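Local atomic coordinates of putative gamma-glutamylcyclotransferase PH0828 (Pyrococcus horikoshii, PDB entry 1V30), a protein that is a putative gamma-glutamylcyclotransferase, thought to act as an acyltransferase on gamma-glutamyl substrates, though its true substrate is not established. Residues A[15-20]-A[58-63]. Residues are numbered along the deposited sequence; the frame is centred on the assembly and turned at random.
Sequences TLRKGK and KVEVYE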
# COMPACT_ATOMS: atom_id res chain seq x y z
N THR A 15 4.88 1.21 0.09
CA THR A 15 5.96 1.48 1.03
C THR A 15 5.91 0.76 2.37
O THR A 15 6.96 0.46 2.96
CB THR A 15 6.05 3.00 1.23
OG1 THR A 15 5.96 3.64 -0.05
CG2 THR A 15 7.37 3.38 1.87
N LEU A 16 4.71 0.48 2.86
CA LEU A 16 4.54 -0.20 4.14
C LEU A 16 4.49 -1.73 4.04
O LEU A 16 4.50 -2.42 5.07
CB LEU A 16 3.29 0.32 4.85
CG LEU A 16 3.36 1.76 5.39
CD1 LEU A 16 1.95 2.27 5.65
CD2 LEU A 16 4.21 1.81 6.65
N ARG A 17 4.42 -2.28 2.83
CA ARG A 17 4.38 -3.73 2.68
C ARG A 17 5.66 -4.39 3.18
O ARG A 17 6.72 -3.76 3.26
CB ARG A 17 4.14 -4.12 1.21
CG ARG A 17 2.70 -3.94 0.74
CD ARG A 17 2.50 -4.53 -0.65
NE ARG A 17 2.70 -5.98 -0.65
CZ ARG A 17 2.68 -6.75 -1.73
NH1 ARG A 17 2.49 -6.22 -2.93
NH2 ARG A 17 2.88 -8.05 -1.62
N LYS A 18 5.55 -5.66 3.55
CA LYS A 18 6.69 -6.41 4.04
C LYS A 18 7.89 -6.28 3.10
O LYS A 18 7.76 -6.48 1.89
CB LYS A 18 6.32 -7.89 4.19
CG LYS A 18 7.48 -8.79 4.54
CD LYS A 18 7.05 -10.24 4.55
CE LYS A 18 8.24 -11.17 4.41
NZ LYS A 18 7.79 -12.58 4.36
N GLY A 19 9.04 -5.95 3.67
CA GLY A 19 10.25 -5.82 2.88
C GLY A 19 10.44 -4.46 2.21
O GLY A 19 11.52 -4.18 1.68
N LYS A 20 9.41 -3.63 2.24
CA LYS A 20 9.48 -2.30 1.63
C LYS A 20 10.08 -1.29 2.60
O LYS A 20 10.14 -1.54 3.80
CB LYS A 20 8.10 -1.88 1.12
CG LYS A 20 7.72 -2.52 -0.21
CD LYS A 20 7.91 -4.03 -0.19
CE LYS A 20 7.63 -4.66 -1.55
NZ LYS A 20 7.76 -6.14 -1.42
N LYS A 58 -3.16 -5.13 -5.22
CA LYS A 58 -2.78 -6.08 -4.20
C LYS A 58 -2.37 -5.35 -2.93
O LYS A 58 -1.56 -4.41 -2.97
CB LYS A 58 -1.61 -6.96 -4.67
CG LYS A 58 -1.29 -8.11 -3.73
CD LYS A 58 -0.00 -8.79 -4.14
CE LYS A 58 0.22 -10.10 -3.40
NZ LYS A 58 -0.59 -11.21 -3.97
N VAL A 59 -2.93 -5.77 -1.80
CA VAL A 59 -2.61 -5.18 -0.52
C VAL A 59 -2.33 -6.24 0.53
O VAL A 59 -2.69 -7.41 0.37
CB VAL A 59 -3.78 -4.31 0.03
CG1 VAL A 59 -4.03 -3.12 -0.87
CG2 VAL A 59 -5.04 -5.17 0.18
N GLU A 60 -1.66 -5.81 1.59
CA GLU A 60 -1.39 -6.64 2.75
C GLU A 60 -2.25 -5.96 3.80
O GLU A 60 -2.19 -4.74 3.97
CB GLU A 60 0.08 -6.56 3.15
CG GLU A 60 1.00 -7.41 2.30
CD GLU A 60 2.47 -7.14 2.56
OE1 GLU A 60 2.82 -6.67 3.66
OE2 GLU A 60 3.27 -7.40 1.64
N VAL A 61 -3.08 -6.74 4.50
CA VAL A 61 -3.96 -6.17 5.51
C VAL A 61 -3.44 -6.45 6.92
O VAL A 61 -3.10 -7.59 7.26
CB VAL A 61 -5.39 -6.73 5.37
CG1 VAL A 61 -6.32 -6.03 6.35
CG2 VAL A 61 -5.88 -6.55 3.95
N TYR A 62 -3.37 -5.39 7.73
CA TYR A 62 -2.87 -5.49 9.09
C TYR A 62 -3.81 -4.86 10.11
O TYR A 62 -4.64 -4.01 9.77
CB TYR A 62 -1.53 -4.76 9.25
CG TYR A 62 -0.38 -5.32 8.46
CD1 TYR A 62 -0.24 -5.03 7.10
CD2 TYR A 62 0.56 -6.16 9.06
CE1 TYR A 62 0.82 -5.55 6.37
CE2 TYR A 62 1.61 -6.68 8.34
CZ TYR A 62 1.74 -6.38 6.99
OH TYR A 62 2.78 -6.91 6.26
N GLU A 63 -3.66 -5.30 11.35
CA GLU A 63 -4.41 -4.74 12.47
C GLU A 63 -3.31 -4.05 13.26
O GLU A 63 -2.32 -4.68 13.63
CB GLU A 63 -5.04 -5.83 13.34
CG GLU A 63 -6.17 -6.62 12.70
CD GLU A 63 -6.93 -7.45 13.72
OE1 GLU A 63 -7.74 -8.31 13.31
OE2 GLU A 63 -6.73 -7.24 14.93
O HOH W 1 1.02 -4.01 -3.99
O HOH W 2 5.64 -7.49 0.72
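Lys58 and Arg17 meet where strand 56-64, paired antiparallel with strands 8-12 and 30-37 in the AIG2-like, gamma-glutamylcyclotransferase fold, faces the loop that follows strand 8-12. The aliphatic part of Lys58 crosses the arginine chain at about a right angle, its CD 3.8 Å from Arg17 NH1. A water joins that same NH1 to the backbone O of Lys58, and NH1 also forms a salt bridge with Asp111.

Glu60 accepts every direct hydrogen bond between the two segments. With CG anti to its carbonyl carbon (chi1 -79°) and the chain extended beyond, its carboxylate reaches the loop. Arg17 NE donates a nearly straight 2.8 Å bond to Glu60 OE2, which lies in the guanidinium plane yet is met from above the carboxylate, the guanidinium and carboxylate planes 87° apart; NH2 adds a weak bond to the same oxygen. Both bonds of the salt bridge therefore end on OE2. Glu60 OE1 instead receives Lys18 N on its syn lone pair at 2.9 Å. This grips the start of the type II turn from Arg17 to Lys20, just beyond Thr15 and Leu16, which probably bind substrate as in relatives.

Tyr62, whose ring meets Phe31, positions the carboxylate from the strand's own side: its OH donates to Glu60 OE1 at 2.6 Å from the anti side, 26° out of the carboxylate plane.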